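Local coordinates for protein TRAP dicarboxylate transporter-DctP subunit (Rhodobacter sphaeroides, PDB 4PE3) that probably captures an organic-acid solute in the periplasm and delivers it to the membrane components of a TRAP transporter, at residues 32-38 / 88-94; 77-82 / 98-102; 151-157 / 235-241; 183-188 / 311-315. All coordinates share one frame; numbering follows the deposited sequence. Where two conformers were deposited one is given.

Interaction 1 of 4, residues 32-38 / 88-94; sequences HFRFQSS and LIDGHIT
Arg-34 O is gripped by two backbone donors, Asp-90 N at 2.7 Å and Gly-91 N at 3.1 Å, where strand 91-95 begins to pair with strand 32-37. The two are parallel neighbours in the five-stranded mixed sheet of one lobe of this solute-binding protein, with strand 65-69 on the far edge of 32-37. Farther along, Gln-36 N bonds Gly-91 O, Ile-93 N bonds Gln-36 O, and Ser-38 N reaches Ile-93 O at 2.9 Å. Asp-90 turns back on the pairing: with CG beside its backbone N (chi1 -60°), its OD2 accepts from Arg-34 N at 2.9 Å through the anti lone pair, in a nearly straight bond (166°). On the face carrying Phe-35 and Ile-93, a CB on Gly-91 would run into the Phe-35 ring. Instead the ring lies flat over the backbone, and Gly-91 CA points into it 3.7 Å from the centroid, a CH-pi contact almost on the ring normal.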
loop_
_atom_site.group_PDB
_atom_site.type_symbol
_atom_site.label_atom_id
_atom_site.label_comp_id
_atom_site.label_asym_id
_atom_site.label_seq_id
_atom_site.Cartn_x
_atom_site.Cartn_y
_atom_site.Cartn_z
ATOM N N HIS A 32 -3.991 -7.072 -27.602
ATOM C CA HIS A 32 -5.097 -7.105 -26.665
ATOM C C HIS A 32 -4.651 -7.895 -25.435
ATOM O O HIS A 32 -4.387 -9.097 -25.525
ATOM C CB HIS A 32 -6.312 -7.743 -27.333
ATOM C CG HIS A 32 -6.672 -7.109 -28.641
ATOM N ND1 HIS A 32 -7.462 -5.984 -28.735
ATOM C CD2 HIS A 32 -6.337 -7.439 -29.911
ATOM C CE1 HIS A 32 -7.602 -5.651 -30.007
ATOM N NE2 HIS A 32 -6.931 -6.520 -30.741
ATOM N N PHE A 33 -4.523 -7.218 -24.297
ATOM C CA PHE A 33 -3.994 -7.851 -23.093
ATOM C C PHE A 33 -5.030 -7.878 -21.972
ATOM O O PHE A 33 -5.535 -6.836 -21.562
ATOM C CB PHE A 33 -2.795 -7.076 -22.547
ATOM C CG PHE A 33 -1.630 -6.969 -23.504
ATOM C CD1 PHE A 33 -1.168 -8.062 -24.227
ATOM C CD2 PHE A 33 -0.985 -5.754 -23.653
ATOM C CE1 PHE A 33 -0.081 -7.927 -25.076
ATOM C CE2 PHE A 33 0.094 -5.625 -24.514
ATOM C CZ PHE A 33 0.532 -6.702 -25.215
ATOM N N ARG A 34 -5.259 -9.056 -21.421
ATOM C CA ARG A 34 -6.221 -9.242 -20.330
ATOM C C ARG A 34 -5.508 -9.174 -18.976
ATOM O O ARG A 34 -4.561 -9.946 -18.729
ATOM C CB ARG A 34 -6.909 -10.591 -20.503
ATOM C CG ARG A 34 -7.164 -10.949 -21.963
ATOM C CD ARG A 34 -7.380 -12.434 -22.129
ATOM N NE ARG A 34 -8.720 -12.823 -21.707
ATOM C CZ ARG A 34 -9.012 -13.890 -20.967
ATOM N NH1 ARG A 34 -8.059 -14.710 -20.535
ATOM N NH2 ARG A 34 -10.279 -14.141 -20.666
ATOM N N PHE A 35 -5.939 -8.243 -18.139
ATOM C CA PHE A 35 -5.386 -8.049 -16.809
ATOM C C PHE A 35 -6.404 -8.387 -15.747
ATOM O O PHE A 35 -7.550 -7.962 -15.853
ATOM C CB PHE A 35 -5.010 -6.589 -16.620
ATOM C CG PHE A 35 -3.661 -6.233 -17.125
ATOM C CD1 PHE A 35 -3.340 -6.366 -18.462
ATOM C CD2 PHE A 35 -2.705 -5.729 -16.251
ATOM C CE1 PHE A 35 -2.089 -6.014 -18.913
ATOM C CE2 PHE A 35 -1.451 -5.382 -16.714
ATOM C CZ PHE A 35 -1.149 -5.535 -18.041
ATOM N N GLN A 36 -6.034 -9.152 -14.739
ATOM C CA GLN A 36 -6.911 -9.426 -13.631
ATOM C C GLN A 36 -6.573 -8.565 -12.421
ATOM O O GLN A 36 -5.400 -8.433 -12.040
ATOM C CB GLN A 36 -6.859 -10.886 -13.244
ATOM C CG GLN A 36 -7.982 -11.221 -12.298
ATOM C CD GLN A 36 -8.080 -12.675 -11.979
ATOM O OE1 GLN A 36 -8.552 -13.474 -12.797
ATOM N NE2 GLN A 36 -7.623 -13.049 -10.787
ATOM N N SER A 37 -7.589 -7.952 -11.829
ATOM C CA SER A 37 -7.466 -7.102 -10.652
ATOM C C SER A 37 -7.538 -7.954 -9.404
ATOM O O SER A 37 -8.057 -9.059 -9.430
ATOM C CB SER A 37 -8.633 -6.118 -10.668
ATOM O OG SER A 37 -8.548 -5.237 -9.548
ATOM N N SER A 38 -7.038 -7.423 -8.292
ATOM C CA SER A 38 -7.329 -8.009 -6.979
ATOM C C SER A 38 -8.653 -7.502 -6.379
ATOM O O SER A 38 -9.077 -7.960 -5.325
ATOM C CB SER A 38 -6.171 -7.715 -6.013
ATOM O OG SER A 38 -5.956 -6.330 -5.951
ATOM N N LEU A 88 -2.520 -17.527 -19.794
ATOM C CA LEU A 88 -3.943 -17.623 -19.475
ATOM C C LEU A 88 -4.565 -16.233 -19.230
ATOM O O LEU A 88 -5.710 -15.962 -19.594
ATOM C CB LEU A 88 -4.123 -18.530 -18.262
ATOM C CG LEU A 88 -5.544 -18.676 -17.723
ATOM C CD1 LEU A 88 -6.487 -19.177 -18.820
ATOM C CD2 LEU A 88 -5.549 -19.623 -16.534
ATOM N N ILE A 89 -3.802 -15.361 -18.585
ATOM C CA ILE A 89 -4.086 -13.929 -18.580
ATOM C C ILE A 89 -2.760 -13.262 -18.961
ATOM O O ILE A 89 -1.732 -13.953 -19.075
ATOM C CB ILE A 89 -4.571 -13.420 -17.208
ATOM C CG1 ILE A 89 -3.527 -13.691 -16.124
ATOM C CG2 ILE A 89 -5.906 -14.056 -16.825
ATOM C CD1 ILE A 89 -3.941 -13.127 -14.766
ATOM N N ASP A 90 -2.768 -11.960 -19.205
ATOM C CA ASP A 90 -1.570 -11.242 -19.648
ATOM C C ASP A 90 -0.946 -10.332 -18.596
ATOM O O ASP A 90 0.221 -9.966 -18.725
ATOM C CB ASP A 90 -1.890 -10.426 -20.894
ATOM C CG ASP A 90 -2.370 -11.290 -22.030
ATOM O OD1 ASP A 90 -1.660 -12.239 -22.420
ATOM O OD2 ASP A 90 -3.493 -11.048 -22.522
ATOM N N GLY A 91 -1.695 -9.954 -17.573
ATOM C CA GLY A 91 -1.137 -9.148 -16.508
ATOM C C GLY A 91 -2.042 -9.144 -15.306
ATOM O O GLY A 91 -3.093 -9.803 -15.284
ATOM N N HIS A 92 -1.623 -8.404 -14.287
ATOM C CA HIS A 92 -2.452 -8.181 -13.101
ATOM C C HIS A 92 -2.252 -6.810 -12.505
ATOM O O HIS A 92 -1.242 -6.133 -12.771
ATOM C CB HIS A 92 -2.271 -9.287 -12.037
ATOM C CG HIS A 92 -0.890 -9.402 -11.451
ATOM N ND1 HIS A 92 -0.486 -10.549 -10.809
ATOM C CD2 HIS A 92 0.131 -8.517 -11.330
ATOM C CE1 HIS A 92 0.746 -10.382 -10.349
ATOM N NE2 HIS A 92 1.145 -9.167 -10.667
ATOM N N ILE A 93 -3.244 -6.395 -11.730
ATOM C CA ILE A 93 -3.146 -5.212 -10.888
ATOM C C ILE A 93 -3.507 -5.756 -9.526
ATOM O O ILE A 93 -4.677 -6.037 -9.256
ATOM C CB ILE A 93 -4.116 -4.091 -11.324
ATOM C CG1 ILE A 93 -3.901 -3.699 -12.785
ATOM C CG2 ILE A 93 -3.930 -2.891 -10.399
ATOM C CD1 ILE A 93 -4.822 -2.614 -13.299
ATOM N N THR A 94 -2.514 -5.952 -8.654
ATOM C CA THR A 94 -2.759 -6.739 -7.460
ATOM C C THR A 94 -1.871 -6.363 -6.272
ATOM O O THR A 94 -0.902 -5.634 -6.415
ATOM C CB THR A 94 -2.616 -8.249 -7.770
ATOM O OG1 THR A 94 -3.209 -9.005 -6.711
ATOM C CG2 THR A 94 -1.148 -8.636 -7.929
#

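Interaction 2 of 4, residues 77-82 / 98-102; sequences YKETPD and YFAGR
Arg-102 and Asp-82 face each other in the one salt bridge of this contact, a long one, with Arg-102 NH2 3.8 Å from Asp-82 OD1. The carboxylate and guanidinium planes are only 25° apart, and the groups come from opposite directions. A chain extended from CG to NE carries the guanidinium of Arg-102 across to Pro-81, whose CG sits over one of its faces, 3.4 Å from Arg-102 NH2. Arg-102 also makes a cation-pi contact with Tyr-142. The same proline packs on Phe-99: Pro-81 CG lies over a face of that ring, and Pro-81 CD is 3.5 Å from Phe-99 CE1. The ring edge of Phe-99 meets the backbone instead, its CE1 being 3.4 Å from Lys-78 O. At the other end Tyr-77 drives its CD2/CE2 edge into the middle of the Tyr-98 ring face, a T-shaped pair with centroids 4.5 Å apart and planes at 74°. The aliphatic part of Lys-78 runs past Tyr-98 O. Together these contacts pack the start of helix 80-86, with Glu-79 at its N-cap position, against the loop that leaves strand 91-95. That helix belongs to a beta-alpha-beta crossover, linking the parallel strands 65-69 and 91-95 with strand 32-37 between them in the sheet.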
loop_
_atom_site.group_PDB
_atom_site.type_symbol
_atom_site.label_atom_id
_atom_site.label_comp_id
_atom_site.label_asym_id
_atom_site.label_seq_id
_atom_site.Cartn_x
_atom_site.Cartn_y
_atom_site.Cartn_z
ATOM N N TYR A 77 -6.668 -15.258 -6.877
ATOM C CA TYR A 77 -5.858 -14.043 -6.707
ATOM C C TYR A 77 -4.368 -14.268 -6.360
ATOM O O TYR A 77 -3.535 -13.401 -6.631
ATOM C CB TYR A 77 -6.509 -13.108 -5.675
ATOM C CG TYR A 77 -6.383 -13.566 -4.236
ATOM C CD1 TYR A 77 -7.183 -14.583 -3.729
ATOM C CD2 TYR A 77 -5.462 -12.981 -3.387
ATOM C CE1 TYR A 77 -7.063 -14.999 -2.420
ATOM C CE2 TYR A 77 -5.337 -13.384 -2.079
ATOM C CZ TYR A 77 -6.138 -14.394 -1.598
ATOM O OH TYR A 77 -6.012 -14.802 -0.287
ATOM N N LYS A 78 -4.028 -15.411 -5.764
ATOM C CA LYS A 78 -2.645 -15.703 -5.432
ATOM C C LYS A 78 -1.907 -16.366 -6.583
ATOM O O LYS A 78 -0.687 -16.537 -6.522
ATOM C CB LYS A 78 -2.560 -16.601 -4.194
ATOM C CG LYS A 78 -2.943 -15.897 -2.907
ATOM C CD LYS A 78 -2.111 -16.400 -1.745
ATOM C CE LYS A 78 -2.462 -15.700 -0.455
ATOM N NZ LYS A 78 -2.052 -16.526 0.718
ATOM N N GLU A 79 -2.628 -16.713 -7.642
ATOM C CA GLU A 79 -2.029 -17.476 -8.732
ATOM C C GLU A 79 -1.956 -16.676 -10.019
ATOM O O GLU A 79 -1.668 -17.222 -11.076
ATOM C CB GLU A 79 -2.809 -18.767 -8.967
ATOM C CG GLU A 79 -2.856 -19.694 -7.758
ATOM C CD GLU A 79 -1.527 -19.794 -7.025
ATOM O OE1 GLU A 79 -0.484 -19.992 -7.688
ATOM O OE2 GLU A 79 -1.528 -19.676 -5.779
ATOM N N THR A 80 -2.201 -15.373 -9.944
ATOM C CA THR A 80 -2.087 -14.573 -11.146
ATOM C C THR A 80 -0.678 -14.629 -11.768
ATOM O O THR A 80 -0.575 -14.622 -12.987
ATOM C CB THR A 80 -2.581 -13.134 -10.975
ATOM O OG1 THR A 80 -2.000 -12.537 -9.808
ATOM C CG2 THR A 80 -4.102 -13.086 -10.835
ATOM N N PRO A 81 0.405 -14.703 -10.950
ATOM C CA PRO A 81 1.711 -14.760 -11.626
ATOM C C PRO A 81 1.844 -15.978 -12.523
ATOM O O PRO A 81 2.319 -15.869 -13.652
ATOM C CB PRO A 81 2.725 -14.805 -10.462
ATOM C CG PRO A 81 2.003 -14.167 -9.304
ATOM C CD PRO A 81 0.551 -14.598 -9.484
ATOM N N ASP A 82 1.435 -17.130 -12.021
ATOM C CA ASP A 82 1.444 -18.356 -12.798
ATOM C C ASP A 82 0.630 -18.204 -14.098
ATOM O O ASP A 82 1.069 -18.589 -15.199
ATOM C CB ASP A 82 0.881 -19.489 -11.929
ATOM C CG ASP A 82 1.754 -19.772 -10.697
ATOM O OD1 ASP A 82 2.984 -19.588 -10.793
ATOM O OD2 ASP A 82 1.226 -20.174 -9.633
ATOM N N TYR A 98 0.270 -10.394 -1.334
ATOM C CA TYR A 98 -0.295 -11.723 -1.544
ATOM C C TYR A 98 0.768 -12.787 -1.780
ATOM O O TYR A 98 0.515 -13.985 -1.619
ATOM C CB TYR A 98 -1.224 -11.708 -2.750
ATOM C CG TYR A 98 -2.540 -10.974 -2.570
ATOM C CD1 TYR A 98 -3.074 -10.725 -1.311
ATOM C CD2 TYR A 98 -3.247 -10.536 -3.674
ATOM C CE1 TYR A 98 -4.297 -10.060 -1.170
ATOM C CE2 TYR A 98 -4.453 -9.883 -3.541
ATOM C CZ TYR A 98 -4.964 -9.643 -2.291
ATOM O OH TYR A 98 -6.174 -8.991 -2.180
ATOM N N PHE A 99 1.975 -12.355 -2.130
ATOM C CA PHE A 99 3.007 -13.303 -2.540
ATOM C C PHE A 99 4.096 -13.474 -1.492
ATOM O O PHE A 99 5.158 -14.039 -1.781
ATOM C CB PHE A 99 3.543 -12.872 -3.911
ATOM C CG PHE A 99 2.443 -12.594 -4.907
ATOM C CD1 PHE A 99 1.581 -13.608 -5.293
ATOM C CD2 PHE A 99 2.259 -11.332 -5.447
ATOM C CE1 PHE A 99 0.538 -13.359 -6.179
ATOM C CE2 PHE A 99 1.216 -11.081 -6.337
ATOM C CZ PHE A 99 0.368 -12.106 -6.712
ATOM N N ALA A 100 3.831 -13.009 -0.271
ATOM C CA ALA A 100 4.799 -13.139 0.814
ATOM C C ALA A 100 5.204 -14.580 1.091
ATOM O O ALA A 100 6.306 -14.837 1.584
ATOM C CB ALA A 100 4.242 -12.497 2.087
ATOM N N GLY A 101 4.334 -15.523 0.764
ATOM C CA GLY A 101 4.659 -16.935 0.879
ATOM C C GLY A 101 5.798 -17.377 -0.031
ATOM O O GLY A 101 6.532 -18.319 0.287
ATOM N N ARG A 102 5.952 -16.712 -1.171
ATOM C CA ARG A 102 7.032 -17.052 -2.097
ATOM C C ARG A 102 8.384 -16.631 -1.567
ATOM O O ARG A 102 9.371 -17.330 -1.770
ATOM C CB ARG A 102 6.818 -16.389 -3.459
ATOM C CG ARG A 102 5.514 -16.771 -4.121
ATOM C CD ARG A 102 5.431 -16.224 -5.536
ATOM N NE ARG A 102 4.154 -16.583 -6.144
ATOM C CZ ARG A 102 3.953 -16.785 -7.441
ATOM N NH1 ARG A 102 4.949 -16.665 -8.311
ATOM N NH2 ARG A 102 2.739 -17.108 -7.868
#

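Interaction 3 of 4, residues 151-157 / 235-241; sequences TPGLEAF and PGFHSLP. With ZN (zinc ion), chain F.
Leu-154 fills the apolar centre, its CB 3.8 Å from Leu-240 CD1 and its CD2 3.9 Å from Pro-235 CB, the two leucine side chains crossing at about a right angle. Beyond it Phe-237 turns its CE2/CZ edge to the face of Phe-157, with centroids 5.0 Å apart, and His-238 joins this aromatic cluster obliquely. A CB on Gly-236 would strike Glu-155 O; without one, Gly-236 CA approaches that oxygen in a CA-H...O contact. Segment 151-157 runs from the five-stranded sheet to the four-stranded one and 235-241 leads back into strand 243-248, so the contact pairs two connections between the lobes. Glu-155 N donates to Ser-239 O at 2.9 Å in an almost linear bond (175°), and a water bridges Glu-155 O and Ser-239 N. Thr-151 OG1 donates to Pro-241 O at 2.8 Å and accepts from Gly-153 N, closing an ST turn; a valine here would probably leave Pro-241 O and Gly-153 N without these partners and free the turn to shift. At the polar edge, the Glu-155 chain, extended beyond CG, presents OE1 and OE2 to a zinc ion, each at 2.1 Å. Asp-213, Tyr-214 and two waters complete the site. Segment 235-241 is tied to it through a water on Ser-239 OG and through His-238, which bonds the ligand Asp-213 and is likely to steady it.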
loop_
_atom_site.group_PDB
_atom_site.type_symbol
_atom_site.label_atom_id
_atom_site.label_comp_id
_atom_site.label_asym_id
_atom_site.label_seq_id
_atom_site.Cartn_x
_atom_site.Cartn_y
_atom_site.Cartn_z
ATOM N N THR A 151 -1.462 2.461 -5.313
ATOM C CA THR A 151 -1.845 2.119 -3.954
ATOM C C THR A 151 -3.337 2.372 -3.693
ATOM O O THR A 151 -3.909 3.299 -4.237
ATOM C CB THR A 151 -0.984 2.930 -2.949
ATOM O OG1 THR A 151 -1.349 2.601 -1.602
ATOM C CG2 THR A 151 -1.190 4.400 -3.168
ATOM N N PRO A 152 -3.944 1.565 -2.823
ATOM C CA PRO A 152 -5.288 1.913 -2.343
ATOM C C PRO A 152 -5.255 2.968 -1.225
ATOM O O PRO A 152 -6.314 3.327 -0.688
ATOM C CB PRO A 152 -5.809 0.593 -1.790
ATOM C CG PRO A 152 -4.560 -0.112 -1.334
ATOM C CD PRO A 152 -3.515 0.240 -2.346
ATOM N N GLY A 153 -4.065 3.436 -0.854
ATOM C CA GLY A 153 -3.957 4.597 0.018
ATOM C C GLY A 153 -3.166 4.399 1.296
ATOM O O GLY A 153 -3.081 3.294 1.830
ATOM N N LEU A 154 -2.569 5.485 1.763
ATOM C CA LEU A 154 -1.991 5.518 3.106
ATOM C C LEU A 154 -3.147 5.506 4.095
ATOM O O LEU A 154 -4.055 6.357 4.005
ATOM C CB LEU A 154 -1.156 6.772 3.274
ATOM C CG LEU A 154 -0.619 7.048 4.668
ATOM C CD1 LEU A 154 0.273 5.922 5.171
ATOM C CD2 LEU A 154 0.096 8.398 4.672
ATOM N N GLU A 155 -3.154 4.536 4.998
ATOM C CA GLU A 155 -4.214 4.436 6.007
ATOM C C GLU A 155 -4.076 5.541 7.028
ATOM O O GLU A 155 -2.964 6.019 7.270
ATOM C CB GLU A 155 -4.167 3.070 6.692
ATOM C CG GLU A 155 -4.424 1.874 5.746
ATOM C CD GLU A 155 -4.780 0.609 6.492
ATOM O OE1 GLU A 155 -4.722 0.596 7.716
ATOM O OE2 GLU A 155 -5.105 -0.413 5.844
ATOM N N ALA A 156 -5.196 5.963 7.613
ATOM C CA ALA A 156 -5.169 6.829 8.785
ATOM C C ALA A 156 -5.317 5.974 10.030
ATOM O O ALA A 156 -5.858 4.880 9.973
ATOM C CB ALA A 156 -6.288 7.832 8.701
ATOM N N PHE A 157 -4.841 6.470 11.169
ATOM C CA PHE A 157 -4.926 5.712 12.407
ATOM C C PHE A 157 -6.179 6.127 13.155
ATOM O O PHE A 157 -6.521 7.305 13.193
ATOM C CB PHE A 157 -3.676 6.029 13.264
ATOM C CG PHE A 157 -3.370 5.004 14.336
ATOM C CD1 PHE A 157 -3.196 3.679 14.017
ATOM C CD2 PHE A 157 -3.199 5.382 15.649
ATOM C CE1 PHE A 157 -2.901 2.729 14.984
ATOM C CE2 PHE A 157 -2.898 4.444 16.633
ATOM C CZ PHE A 157 -2.735 3.112 16.287
ATOM N N PRO A 235 -2.042 12.640 8.273
ATOM C CA PRO A 235 -1.847 11.369 7.590
ATOM C C PRO A 235 -1.386 10.287 8.534
ATOM O O PRO A 235 -0.771 10.572 9.566
ATOM C CB PRO A 235 -0.760 11.704 6.554
ATOM C CG PRO A 235 -0.961 13.132 6.285
ATOM C CD PRO A 235 -1.249 13.706 7.652
ATOM N N GLY A 236 -1.743 9.050 8.245
ATOM C CA GLY A 236 -1.269 7.939 9.039
ATOM C C GLY A 236 0.238 7.744 8.961
ATOM O O GLY A 236 0.942 8.415 8.199
ATOM N N PHE A 237 0.721 6.784 9.736
ATOM C CA PHE A 237 2.159 6.606 9.909
ATOM C C PHE A 237 2.604 5.159 9.780
ATOM O O PHE A 237 3.758 4.857 10.093
ATOM C CB PHE A 237 2.617 7.157 11.276
ATOM C CG PHE A 237 1.879 6.571 12.436
ATOM C CD1 PHE A 237 2.261 5.364 12.964
ATOM C CD2 PHE A 237 0.775 7.219 12.979
ATOM C CE1 PHE A 237 1.583 4.800 14.013
ATOM C CE2 PHE A 237 0.069 6.649 14.012
ATOM C CZ PHE A 237 0.462 5.434 14.527
ATOM N N HIS A 238 1.749 4.248 9.310
ATOM C CA HIS A 238 2.157 2.857 9.375
ATOM C C HIS A 238 1.797 1.912 8.242
ATOM O O HIS A 238 2.496 0.918 8.075
ATOM C CB HIS A 238 1.754 2.238 10.705
ATOM C CG HIS A 238 0.401 1.624 10.685
ATOM N ND1 HIS A 238 -0.760 2.358 10.796
ATOM C CD2 HIS A 238 0.022 0.335 10.531
ATOM C CE1 HIS A 238 -1.797 1.546 10.699
ATOM N NE2 HIS A 238 -1.349 0.311 10.553
ATOM N N SER A 239 0.748 2.161 7.456
ATOM C CA SER A 239 0.310 1.188 6.466
ATOM C C SER A 239 -0.008 1.845 5.125
ATOM O O SER A 239 -0.912 2.682 5.036
ATOM C CB SER A 239 -0.908 0.431 6.956
ATOM O OG SER A 239 -1.260 -0.514 5.945
ATOM N N LEU A 240 0.729 1.478 4.084
ATOM C CA LEU A 240 0.558 2.045 2.765
ATOM C C LEU A 240 0.817 0.912 1.766
ATOM O O LEU A 240 1.956 0.722 1.321
ATOM C CB LEU A 240 1.525 3.217 2.562
ATOM C CG LEU A 240 1.194 4.215 1.449
ATOM C CD1 LEU A 240 2.029 5.502 1.597
ATOM C CD2 LEU A 240 1.422 3.590 0.101
ATOM N N PRO A 241 -0.212 0.123 1.438
ATOM C CA PRO A 241 0.016 -1.068 0.615
ATOM C C PRO A 241 0.415 -0.772 -0.834
ATOM O O PRO A 241 -0.087 0.151 -1.463
ATOM C CB PRO A 241 -1.329 -1.794 0.651
ATOM C CG PRO A 241 -2.049 -1.235 1.838
ATOM C CD PRO A 241 -1.568 0.162 2.010
HETATM ZN ZN ZN F . -5.279 -1.396 7.736
HETATM O O HOH W 1 -3.294 9.025 5.752
HETATM O O HOH W 2 -1.065 4.252 8.262
HETATM O O HOH W 3 -3.310 -2.000 7.335
HETATM O O HOH W 4 -6.360 -2.941 7.080
#

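Interaction 4 of 4, residues 183-188 / 311-315; sequences NVFAAA and IARGE
Segment 183-187 of helix 180-187 crosses segment 311-315 of helix 302-320, the short axes 8.7 Å apart at closest approach and their directions 128° from parallel, bringing Val-184 CA within 5.3 Å of Ala-312 CA. The contact packs the C-terminal end of the former helix on the middle of the latter. Val-184 straddles the join: its CG1 branch, anti to the backbone N (chi1 170°), meets Ala-312 CB at 3.9 Å, while its CG2 lies 3.8 Å from Glu-315 CB. Ile-311 uses its CG2 methyl alone, set against the end of helix 180-187, 3.9 Å from Ala-187 CB and 4.1 Å from Ala-188 CB. Glu-315 bends at chi2 (-60°) and slides past Val-184 in the opposite direction, laying its carboxylate over helix 180-187, with OE1 3.4 Å from Asn-183 CB and OE2 beside Ala-187 CB. The charge is answered within its own helix, where OE2 forms a salt bridge with Lys-318. Replacing Glu-315 with an alanine would probably open a gap over Asn-183 and Ala-187 and leave Lys-318 without this partner. No hydrogen bond crosses between the two segments; the join rests on van der Waals packing, the small alanines are consistent with the close approach, and the buried glutamate contributes its carbon chain while its charge is settled elsewhere.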
loop_
_atom_site.group_PDB
_atom_site.type_symbol
_atom_site.label_atom_id
_atom_site.label_comp_id
_atom_site.label_asym_id
_atom_site.label_seq_id
_atom_site.Cartn_x
_atom_site.Cartn_y
_atom_site.Cartn_z
ATOM N N ASN A 183 3.894 -6.591 14.974
ATOM C CA ASN A 183 5.240 -6.672 15.511
ATOM C C ASN A 183 5.864 -5.295 15.681
ATOM O O ASN A 183 6.574 -5.067 16.665
ATOM C CB ASN A 183 6.109 -7.580 14.648
ATOM C CG ASN A 183 5.681 -9.031 14.735
ATOM O OD1 ASN A 183 5.001 -9.432 15.679
ATOM N ND2 ASN A 183 6.070 -9.829 13.744
ATOM N N VAL A 184 5.591 -4.370 14.765
ATOM C CA VAL A 184 6.042 -2.989 14.900
ATOM C C VAL A 184 5.341 -2.298 16.076
ATOM O O VAL A 184 5.999 -1.648 16.895
ATOM C CB VAL A 184 5.855 -2.199 13.600
ATOM C CG1 VAL A 184 6.101 -0.723 13.796
ATOM C CG2 VAL A 184 6.816 -2.732 12.534
ATOM N N PHE A 185 4.023 -2.446 16.208
ATOM C CA PHE A 185 3.345 -1.840 17.354
ATOM C C PHE A 185 3.873 -2.397 18.665
ATOM O O PHE A 185 4.091 -1.632 19.603
ATOM C CB PHE A 185 1.809 -1.908 17.240
ATOM C CG PHE A 185 1.248 -0.834 16.349
ATOM C CD1 PHE A 185 1.277 0.487 16.754
ATOM C CD2 PHE A 185 0.728 -1.120 15.103
ATOM C CE1 PHE A 185 0.778 1.489 15.949
ATOM C CE2 PHE A 185 0.240 -0.098 14.299
ATOM C CZ PHE A 185 0.282 1.193 14.721
ATOM N N ALA A 186 4.120 -3.703 18.732
ATOM C CA ALA A 186 4.725 -4.283 19.932
ATOM C C ALA A 186 6.119 -3.728 20.208
ATOM O O ALA A 186 6.465 -3.490 21.363
ATOM C CB ALA A 186 4.776 -5.776 19.826
ATOM N N ALA A 187 6.918 -3.533 19.161
ATOM C CA ALA A 187 8.249 -2.974 19.326
ATOM C C ALA A 187 8.178 -1.538 19.858
ATOM O O ALA A 187 9.100 -1.069 20.538
ATOM C CB ALA A 187 8.977 -3.013 17.992
ATOM N N ALA A 188 7.089 -0.841 19.552
ATOM C CA ALA A 188 6.842 0.510 20.058
ATOM C C ALA A 188 6.248 0.507 21.471
ATOM O O ALA A 188 5.986 1.559 22.035
ATOM C CB ALA A 188 5.901 1.266 19.125
ATOM N N ILE A 311 11.921 2.716 15.032
ATOM C CA ILE A 311 11.406 1.569 15.754
ATOM C C ILE A 311 11.069 0.462 14.754
ATOM O O ILE A 311 11.403 -0.695 14.954
ATOM C CB ILE A 311 10.170 1.945 16.582
ATOM C CG1 ILE A 311 10.615 2.740 17.802
ATOM C CG2 ILE A 311 9.434 0.713 17.039
ATOM C CD1 ILE A 311 9.870 4.009 17.997
ATOM N N ALA A 312 10.395 0.835 13.677
ATOM C CA ALA A 312 9.957 -0.129 12.680
ATOM C C ALA A 312 11.151 -0.832 12.031
ATOM O O ALA A 312 11.095 -2.032 11.730
ATOM C CB ALA A 312 9.114 0.574 11.643
ATOM N N ARG A 313 12.230 -0.086 11.844
ATOM C CA ARG A 313 13.427 -0.614 11.182
ATOM C C ARG A 313 13.952 -1.855 11.892
ATOM O O ARG A 313 14.426 -2.786 11.257
ATOM C CB ARG A 313 14.516 0.452 11.114
ATOM C CG ARG A 313 15.789 0.017 10.343
ATOM C CD ARG A 313 17.042 0.637 10.951
ATOM N NE ARG A 313 17.167 0.311 12.367
ATOM C CZ ARG A 313 17.550 -0.871 12.845
ATOM N NH1 ARG A 313 17.859 -1.852 12.022
ATOM N NH2 ARG A 313 17.613 -1.065 14.161
ATOM N N GLY A 314 13.901 -1.864 13.219
ATOM C CA GLY A 314 14.315 -3.041 13.959
ATOM C C GLY A 314 13.519 -4.276 13.559
ATOM O O GLY A 314 14.037 -5.391 13.518
ATOM N N GLU A 315 12.246 -4.079 13.244
ATOM C CA GLU A 315 11.410 -5.176 12.770
ATOM C C GLU A 315 11.675 -5.489 11.300
ATOM O O GLU A 315 11.682 -6.657 10.928
ATOM C CB GLU A 315 9.925 -4.918 13.043
ATOM C CG GLU A 315 9.626 -4.869 14.535
ATOM C CD GLU A 315 9.971 -6.165 15.251
ATOM O OE1 GLU A 315 9.512 -7.240 14.791
ATOM O OE2 GLU A 315 10.658 -6.105 16.296
#

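In the fold
Interactions 1 and 2 form one continuous block, their centres 13 Å apart: His-92 ND1 and Thr-80 OG1 lie 2.7 Å from each other, a probable hydrogen bond, and Thr-94 CG2 packs on Phe-99 CE2 at 3.8 Å. Interactions 3 and 4, with centres 16 Å apart, meet through Phe-185, whose CZ is 3.5 Å from Phe-157 CE1; this ring joins the aromatic cluster beside the zinc-binding loop to helix 180-187. The two blocks do not touch, the nearest atoms of interactions 1 and 3 being about 8 Å apart, although strand 243-248, which follows loop 235-241, pairs with strand 91-95. Interactions 1 and 4 lie on opposite sides of the chain's centre, 35 Å between centres.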